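Local coordinates for UPF0255 protein frsA (Vibrio vulnificus, PDB 4I4C) that probably hydrolyses carboxylic esters as an alpha/beta-hydrolase family member and can hold hexanoic acid in a pocket, at residues A[97-102]-A[143-148]; A[373-378]-A[384-389]. One frame throughout, in Å; residues are numbered along the deposited sequence.

In the fold
Contacts 1 and 2 lie on opposite sides of the chain's centre, with centres 37 Å apart and nearest atoms about 24 Å apart, and involve different elements. Contact 1 is buried in the helical part and joins the beginnings of helices 98-114 and 144-163. Contact 2 is a surface contact at the margin of the mixed sheet, where helix 371-379 packs on strand 385-389, an outermost strand within the chain. Both rest on apolar packing: a leucine against alanine and amide in contact 1, alanine methyls against backbone in contact 2. In contact 1 one oxygen of each capping side chain caps its own helix while the other polar atom bonds outside the segments; in contact 2 a water links side-chain amide to strand carbonyl.

Contact 1. Residues A[97-102]-A[143-148]; sequences NWAYEW and DNLAIQ
Asn97 OD1 accepts from Tyr100 N at 2.8 Å, and the same oxygen is touched by Leu145 of the facing segment. The amide is thus the N-cap of helix 98-114 and also part of a helix-helix contact. Its capping bond is sound by two tests: the N-H...O angle is 157°, and the donor lies in the carbonyl plane, on a lone pair. CG stands anti to the backbone N (chi1 170°), which brings the amide beside the carbonyl carbon and over the first turn.

The amide nitrogen is held by the carbonyl of Val90, so both polar ends have partners. Leu145 CD1 approaches from the opposite direction and lies beyond the O/N end of the amide, tilted well out of its plane, nearer Asn97 OD1 (3.6 Å) than Asn97 ND2 (3.9 Å). Two residues on, in the first turn of the helix, Ala99 CB meets Leu145 CB at 3.8 Å; this residue pair also brings the backbones nearest, their CA atoms being 6.4 Å apart.

Helix 144-163 is capped in its turn by Asp143, whose other carboxylate oxygen bonds Thr23. In this second cap, Ala146 N reaches Asp143 OD1 at 3.1 Å from above the carboxylate plane.

Contact 2. Residues A[373-378]-A[384-389]; sequences DNQMVA and GKAKKI
Ala378 and Ala386 meet methyl to methyl, CB to CB at 3.7 Å, where helix 371-379 lies against strand 385-389 in a beta-alpha-beta crossover that starts from strand 358-363. The short segments run nearly antiparallel (164°) and their axes come within 6.6 Å, a close approach that fits the alanines on both sides.

The tight part is made by methyls set against backbone. Ala378 CB rests over the face of the Lys385-Ala386 peptide, 3.3 Å from Ala386 N. In return, Ala386 CB sits 3.3 Å from Asn374 O, a carbonyl that the helix already uses to accept from Ala378 N, and touches Asn374 CB at 3.9 Å. Each alanine therefore packs on main chain of the other element, and Tyr371 adds a further side chain against Ala386. Gly384 brings the backbone itself against the helix, its CA 3.8 Å from Ala378 O.

The open side is looser. Gln375 is exposed, its first side-chain bond leads away from the strand, and it makes only a glancing contact with Ala386. Lys385 also departs from the helix, fully stretched through chi3, and touches Trp408 of helix 394-413.

Separately, a water bridges buried Asn374 to the strand: it accepts from Asn374 ND2 at 3.1 Å and donates to Lys387 O at 2.9 Å. With CG anti to its carbonyl carbon (chi1 -64°), Asn374 carries its amide to this water, and ND2 is bonded to Ser369 OG as well.

Strand 385-389 spends backbone bonds on strand 358-363. Between the two segments themselves there is no direct hydrogen bond, and the link is van der Waals fit between alanines and peptide groups, supplemented by a single water bridge.

Contact 1. Residues A[97-102]-A[143-148]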
ATOM      1  N   ASN A  97      12.967 -12.569 -15.394  1.00 18.93           N
ATOM      2  CA  ASN A  97      12.616 -12.535 -13.972  1.00 16.85           C
ATOM      3  C   ASN A  97      11.897 -11.226 -13.642  1.00 17.94           C
ATOM      4  O   ASN A  97      12.275 -10.170 -14.138  1.00 15.93           O
ATOM      5  CB  ASN A  97      13.867 -12.725 -13.099  1.00 18.45           C
ATOM      6  CG  ASN A  97      13.617 -12.445 -11.603  1.00 25.25           C
ATOM      7  OD1 ASN A  97      13.747 -11.313 -11.142  1.00 19.44           O
ATOM      8  ND2 ASN A  97      13.304 -13.487 -10.850  1.00 15.10           N
ATOM      9  N   TRP A  98      10.860 -11.308 -12.807  1.00 16.23           N
ATOM     10  CA  TRP A  98      10.042 -10.144 -12.470  1.00 19.25           C
ATOM     11  C   TRP A  98      10.883  -9.021 -11.853  1.00 13.50           C
ATOM     12  O   TRP A  98      10.899  -7.905 -12.365  1.00 15.50           O
ATOM     13  CB  TRP A  98       8.915 -10.546 -11.515  1.00 16.58           C
ATOM     14  CG  TRP A  98       8.094  -9.377 -11.033  1.00 14.08           C
ATOM     15  CD1 TRP A  98       8.397  -8.515 -10.017  1.00 14.22           C
ATOM     16  CD2 TRP A  98       6.829  -8.970 -11.542  1.00 11.72           C
ATOM     17  NE1 TRP A  98       7.400  -7.589  -9.872  1.00 16.25           N
ATOM     18  CE2 TRP A  98       6.423  -7.845 -10.800  1.00 17.68           C
ATOM     19  CE3 TRP A  98       5.992  -9.449 -12.562  1.00 11.66           C
ATOM     20  CZ2 TRP A  98       5.225  -7.186 -11.047  1.00 11.15           C
ATOM     21  CZ3 TRP A  98       4.805  -8.796 -12.809  1.00 18.16           C
ATOM     22  CH2 TRP A  98       4.424  -7.677 -12.044  1.00 18.83           C
ATOM     23  N   ALA A  99      11.601  -9.329 -10.778  1.00 13.73           N
ATOM     24  CA  ALA A  99      12.480  -8.333 -10.155  1.00 14.15           C
ATOM     25  C   ALA A  99      13.513  -7.782 -11.131  1.00 18.19           C
ATOM     26  O   ALA A  99      13.761  -6.591 -11.157  1.00 19.56           O
ATOM     27  CB  ALA A  99      13.175  -8.904  -8.940  1.00 16.50           C
ATOM     28  N   TYR A 100      14.121  -8.663 -11.918  1.00 17.64           N
ATOM     29  CA  TYR A 100      15.161  -8.248 -12.866  1.00 21.53           C
ATOM     30  C   TYR A 100      14.618  -7.248 -13.884  1.00 21.21           C
ATOM     31  O   TYR A 100      15.219  -6.204 -14.133  1.00 20.73           O
ATOM     32  CB  TYR A 100      15.710  -9.464 -13.603  1.00 22.08           C
ATOM     33  CG  TYR A 100      16.785  -9.128 -14.617  1.00 26.81           C
ATOM     34  CD1 TYR A 100      16.460  -8.867 -15.942  1.00 29.00           C
ATOM     35  CD2 TYR A 100      18.119  -9.058 -14.244  1.00 23.61           C
ATOM     36  CE1 TYR A 100      17.439  -8.551 -16.872  1.00 33.97           C
ATOM     37  CE2 TYR A 100      19.110  -8.750 -15.170  1.00 31.56           C
ATOM     38  CZ  TYR A 100      18.763  -8.494 -16.477  1.00 33.10           C
ATOM     39  OH  TYR A 100      19.731  -8.176 -17.403  1.00 37.56           O
ATOM     40  N   GLU A 101      13.476  -7.573 -14.481  1.00 18.59           N
ATOM     41  CA  GLU A 101      12.958  -6.746 -15.556  1.00 16.61           C
ATOM     42  C   GLU A 101      12.456  -5.409 -15.029  1.00 18.90           C
ATOM     43  O   GLU A 101      12.620  -4.387 -15.699  1.00 17.23           O
ATOM     44  CB  GLU A 101      11.883  -7.473 -16.374  1.00 15.29           C
ATOM     45  CG  GLU A 101      12.389  -8.729 -17.146  1.00 15.77           C
ATOM     46  CD  GLU A 101      13.398  -8.434 -18.253  1.00 18.48           C
ATOM     47  OE1 GLU A 101      13.648  -7.257 -18.573  1.00 20.10           O
ATOM     48  OE2 GLU A 101      13.947  -9.408 -18.819  1.00 20.53           O
ATOM     49  N   TRP A 102      11.862  -5.400 -13.832  1.00 17.31           N
ATOM     50  CA  TRP A 102      11.347  -4.138 -13.289  1.00 15.23           C
ATOM     51  C   TRP A 102      12.492  -3.260 -12.813  1.00 16.82           C
ATOM     52  O   TRP A 102      12.448  -2.049 -12.946  1.00 17.60           O
ATOM     53  CB  TRP A 102      10.319  -4.360 -12.172  1.00 13.60           C
ATOM     54  CG  TRP A 102       8.941  -4.655 -12.699  1.00 19.60           C
ATOM     55  CD1 TRP A 102       8.340  -5.889 -12.812  1.00 12.65           C
ATOM     56  CD2 TRP A 102       8.006  -3.703 -13.218  1.00 18.06           C
ATOM     57  NE1 TRP A 102       7.084  -5.751 -13.361  1.00 13.14           N
ATOM     58  CE2 TRP A 102       6.853  -4.423 -13.617  1.00 17.70           C
ATOM     59  CE3 TRP A 102       8.030  -2.311 -13.383  1.00 13.24           C
ATOM     60  CZ2 TRP A 102       5.731  -3.790 -14.178  1.00 19.26           C
ATOM     61  CZ3 TRP A 102       6.907  -1.685 -13.932  1.00 14.87           C
ATOM     62  CH2 TRP A 102       5.776  -2.427 -14.318  1.00 16.96           C
ATOM     63  N   ASP A 143      12.230 -12.719   0.603  1.00 28.51           N
ATOM     64  CA  ASP A 143      12.557 -12.557  -0.811  1.00 27.27           C
ATOM     65  C   ASP A 143      13.814 -11.707  -0.975  1.00 28.07           C
ATOM     66  O   ASP A 143      13.771 -10.492  -0.806  1.00 26.23           O
ATOM     67  CB  ASP A 143      11.367 -11.921  -1.539  1.00 21.69           C
ATOM     68  CG  ASP A 143      11.490 -11.961  -3.063  1.00 28.44           C
ATOM     69  OD1 ASP A 143      12.621 -11.972  -3.604  1.00 21.77           O
ATOM     70  OD2 ASP A 143      10.426 -11.939  -3.726  1.00 31.39           O
ATOM     71  N   ASN A 144      14.932 -12.357  -1.307  1.00 32.50           N
ATOM     72  CA  ASN A 144      16.209 -11.656  -1.439  1.00 31.40           C
ATOM     73  C   ASN A 144      16.186 -10.601  -2.552  1.00 27.24           C
ATOM     74  O   ASN A 144      16.689  -9.490  -2.373  1.00 25.11           O
ATOM     75  CB  ASN A 144      17.369 -12.640  -1.676  1.00 30.41           C
ATOM     76  CG  ASN A 144      17.620 -13.551  -0.490  1.00 39.27           C
ATOM     77  OD1 ASN A 144      17.238 -13.240   0.634  1.00 40.02           O
ATOM     78  ND2 ASN A 144      18.279 -14.682  -0.738  1.00 47.42           N
ATOM     79  N   LEU A 145      15.607 -10.947  -3.699  1.00 18.85           N
ATOM     80  CA  LEU A 145      15.544  -9.986  -4.798  1.00 22.07           C
ATOM     81  C   LEU A 145      14.682  -8.787  -4.429  1.00 24.87           C
ATOM     82  O   LEU A 145      14.991  -7.648  -4.789  1.00 25.67           O
ATOM     83  CB  LEU A 145      15.025 -10.645  -6.073  1.00 25.56           C
ATOM     84  CG  LEU A 145      15.979 -11.661  -6.702  1.00 28.56           C
ATOM     85  CD1 LEU A 145      15.548 -11.960  -8.106  1.00 28.34           C
ATOM     86  CD2 LEU A 145      17.420 -11.168  -6.666  1.00 27.29           C
ATOM     87  N   ALA A 146      13.606  -9.052  -3.692  1.00 19.54           N
ATOM     88  CA  ALA A 146      12.676  -8.004  -3.308  1.00 19.06           C
ATOM     89  C   ALA A 146      13.269  -7.091  -2.243  1.00 17.12           C
ATOM     90  O   ALA A 146      13.028  -5.891  -2.257  1.00 22.98           O
ATOM     91  CB  ALA A 146      11.371  -8.602  -2.820  1.00 18.28           C
ATOM     92  N   ILE A 147      14.035  -7.664  -1.314  1.00 24.24           N
ATOM     93  CA  ILE A 147      14.675  -6.868  -0.262  1.00 24.39           C
ATOM     94  C   ILE A 147      15.579  -5.829  -0.896  1.00 24.24           C
ATOM     95  O   ILE A 147      15.514  -4.645  -0.574  1.00 27.75           O
ATOM     96  CB  ILE A 147      15.528  -7.747   0.680  1.00 24.79           C
ATOM     97  CG1 ILE A 147      14.628  -8.657   1.517  1.00 29.71           C
ATOM     98  CG2 ILE A 147      16.366  -6.868   1.603  1.00 28.83           C
ATOM     99  CD1 ILE A 147      13.716  -7.898   2.458  1.00 31.58           C
ATOM    100  N   GLN A 148      16.437  -6.294  -1.802  1.00 21.91           N
ATOM    101  CA  GLN A 148      17.291  -5.408  -2.576  1.00 17.91           C
ATOM    102  C   GLN A 148      16.527  -4.345  -3.381  1.00 17.24           C
ATOM    103  O   GLN A 148      16.930  -3.187  -3.423  1.00 17.79           O
ATOM    104  CB  GLN A 148      18.190  -6.243  -3.505  1.00 26.45           C
ATOM    105  CG  GLN A 148      19.615  -6.313  -3.030  1.00 41.00           C
ATOM    106  CD  GLN A 148      20.231  -4.933  -2.934  1.00 53.97           C
ATOM    107  OE1 GLN A 148      20.364  -4.231  -3.938  1.00 60.10           O
ATOM    108  NE2 GLN A 148      20.586  -4.522  -1.719  1.00 57.83           N
TER

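Contact 2. Residues A[373-378]-A[384-389]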
ATOM      1  N   ASP A 373     -19.625  -2.989   3.549  1.00 27.00           N
ATOM      2  CA  ASP A 373     -18.544  -2.610   4.458  1.00 33.40           C
ATOM      3  C   ASP A 373     -18.510  -1.093   4.674  1.00 30.31           C
ATOM      4  O   ASP A 373     -18.539  -0.604   5.816  1.00 22.10           O
ATOM      5  CB  ASP A 373     -17.199  -3.084   3.905  1.00 32.21           C
ATOM      6  CG  ASP A 373     -16.788  -4.444   4.438  1.00 30.32           C
ATOM      7  OD1 ASP A 373     -17.609  -5.089   5.119  1.00 32.47           O
ATOM      8  OD2 ASP A 373     -15.644  -4.873   4.165  1.00 27.90           O
ATOM      9  N   ASN A 374     -18.459  -0.359   3.564  1.00 20.41           N
ATOM     10  CA  ASN A 374     -18.415   1.097   3.586  1.00 25.03           C
ATOM     11  C   ASN A 374     -19.674   1.771   4.141  1.00 24.71           C
ATOM     12  O   ASN A 374     -19.592   2.820   4.777  1.00 24.02           O
ATOM     13  CB  ASN A 374     -18.047   1.610   2.196  1.00 24.67           C
ATOM     14  CG  ASN A 374     -16.656   1.174   1.798  1.00 27.24           C
ATOM     15  OD1 ASN A 374     -15.697   1.414   2.533  1.00 29.56           O
ATOM     16  ND2 ASN A 374     -16.541   0.481   0.676  1.00 23.39           N
ATOM     17  N   GLN A 375     -20.827   1.155   3.910  1.00 19.67           N
ATOM     18  CA  GLN A 375     -22.070   1.607   4.525  1.00 25.28           C
ATOM     19  C   GLN A 375     -22.038   1.555   6.047  1.00 26.45           C
ATOM     20  O   GLN A 375     -22.522   2.473   6.712  1.00 29.21           O
ATOM     21  CB  GLN A 375     -23.243   0.776   4.017  1.00 36.67           C
ATOM     22  CG  GLN A 375     -23.952   1.400   2.844  1.00 40.53           C
ATOM     23  CD  GLN A 375     -25.055   0.515   2.325  1.00 45.27           C
ATOM     24  OE1 GLN A 375     -24.891  -0.707   2.200  1.00 40.84           O
ATOM     25  NE2 GLN A 375     -26.193   1.120   2.027  1.00 41.63           N
ATOM     26  N   MET A 376     -21.477   0.480   6.594  1.00 33.33           N
ATOM     27  CA  MET A 376     -21.302   0.349   8.038  1.00 33.81           C
ATOM     28  C   MET A 376     -20.493   1.502   8.603  1.00 36.15           C
ATOM     29  O   MET A 376     -20.916   2.186   9.539  1.00 29.93           O
ATOM     30  CB  MET A 376     -20.576  -0.947   8.361  1.00 35.96           C
ATOM     31  CG  MET A 376     -21.474  -2.081   8.738  1.00 38.89           C
ATOM     32  SD  MET A 376     -20.591  -3.274   9.746  1.00 48.71           S
ATOM     33  CE  MET A 376     -19.629  -4.106   8.502  1.00 22.59           C
ATOM     34  N   VAL A 377     -19.311   1.700   8.035  1.00 38.38           N
ATOM     35  CA  VAL A 377     -18.430   2.770   8.474  1.00 35.88           C
ATOM     36  C   VAL A 377     -19.153   4.118   8.406  1.00 34.93           C
ATOM     37  O   VAL A 377     -19.091   4.912   9.345  1.00 29.40           O
ATOM     38  CB  VAL A 377     -17.126   2.805   7.631  1.00 27.92           C
ATOM     39  CG1 VAL A 377     -16.347   4.078   7.894  1.00 30.74           C
ATOM     40  CG2 VAL A 377     -16.271   1.576   7.930  1.00 21.30           C
ATOM     41  N   ALA A 378     -19.871   4.357   7.311  1.00 25.80           N
ATOM     42  CA  ALA A 378     -20.406   5.681   7.055  1.00 21.47           C
ATOM     43  C   ALA A 378     -21.490   6.027   8.052  1.00 35.20           C
ATOM     44  O   ALA A 378     -21.625   7.184   8.455  1.00 30.67           O
ATOM     45  CB  ALA A 378     -20.936   5.790   5.641  1.00 31.81           C
ATOM     46  N   GLY A 384     -20.740  11.430   7.927  1.00 25.89           N
ATOM     47  CA  GLY A 384     -20.079  10.408   7.132  1.00 32.01           C
ATOM     48  C   GLY A 384     -20.846  10.055   5.868  1.00 32.92           C
ATOM     49  O   GLY A 384     -21.971  10.515   5.662  1.00 24.17           O
ATOM     50  N   LYS A 385     -20.239   9.218   5.026  1.00 26.85           N
ATOM     51  CA  LYS A 385     -20.780   8.941   3.703  1.00 30.66           C
ATOM     52  C   LYS A 385     -20.055   7.771   3.032  1.00 25.19           C
ATOM     53  O   LYS A 385     -18.814   7.720   2.992  1.00 21.70           O
ATOM     54  CB  LYS A 385     -20.676  10.192   2.824  1.00 37.03           C
ATOM     55  CG  LYS A 385     -21.302  10.028   1.446  1.00 48.50           C
ATOM     56  CD  LYS A 385     -21.084  11.248   0.556  1.00 49.75           C
ATOM     57  CE  LYS A 385     -21.576  10.973  -0.867  1.00 54.50           C
ATOM     58  NZ  LYS A 385     -20.680  11.543  -1.929  1.00 53.91           N
ATOM     59  N   ALA A 386     -20.831   6.821   2.521  1.00 22.98           N
ATOM     60  CA  ALA A 386     -20.272   5.725   1.747  1.00 24.77           C
ATOM     61  C   ALA A 386     -20.579   5.946   0.281  1.00 26.45           C
ATOM     62  O   ALA A 386     -21.594   6.548  -0.053  1.00 24.67           O
ATOM     63  CB  ALA A 386     -20.830   4.393   2.203  1.00 21.02           C
ATOM     64  N   LYS A 387     -19.706   5.451  -0.596  1.00 21.95           N
ATOM     65  CA  LYS A 387     -19.974   5.527  -2.027  1.00 29.92           C
ATOM     66  C   LYS A 387     -19.558   4.240  -2.753  1.00 23.18           C
ATOM     67  O   LYS A 387     -18.515   3.657  -2.462  1.00 22.71           O
ATOM     68  CB  LYS A 387     -19.283   6.753  -2.627  1.00 39.11           C
ATOM     69  CG  LYS A 387     -19.343   6.836  -4.144  1.00 50.60           C
ATOM     70  CD  LYS A 387     -20.767   6.984  -4.653  1.00 54.64           C
ATOM     71  CE  LYS A 387     -20.809   7.075  -6.179  1.00 53.25           C
ATOM     72  NZ  LYS A 387     -20.195   8.340  -6.693  1.00 48.70           N
ATOM     73  N   LYS A 388     -20.409   3.778  -3.660  1.00 21.47           N
ATOM     74  CA  LYS A 388     -20.057   2.709  -4.576  1.00 29.69           C
ATOM     75  C   LYS A 388     -19.706   3.367  -5.903  1.00 31.29           C
ATOM     76  O   LYS A 388     -20.579   3.876  -6.614  1.00 29.64           O
ATOM     77  CB  LYS A 388     -21.210   1.717  -4.741  1.00 40.40           C
ATOM     78  CG  LYS A 388     -21.124   0.854  -6.004  1.00 37.83           C
ATOM     79  CD  LYS A 388     -21.824  -0.476  -5.825  1.00 40.51           C
ATOM     80  CE  LYS A 388     -23.217  -0.292  -5.274  1.00 44.09           C
ATOM     81  NZ  LYS A 388     -23.877  -1.607  -5.102  1.00 50.32           N
ATOM     82  N   ILE A 389     -18.416   3.379  -6.220  1.00 27.51           N
ATOM     83  CA  ILE A 389     -17.951   4.101  -7.388  1.00 29.26           C
ATOM     84  C   ILE A 389     -18.206   3.285  -8.646  1.00 26.40           C
ATOM     85  O   ILE A 389     -17.583   2.249  -8.857  1.00 23.94           O
ATOM     86  CB  ILE A 389     -16.457   4.414  -7.297  1.00 28.02           C
ATOM     87  CG1 ILE A 389     -16.121   5.059  -5.954  1.00 25.57           C
ATOM     88  CG2 ILE A 389     -16.049   5.314  -8.450  1.00 33.35           C
ATOM     89  CD1 ILE A 389     -16.107   6.562  -5.988  1.00 32.08           C
TER
HETATM   90  O   HOH W   1     -18.519   0.923  -1.619  1.00 25.35           O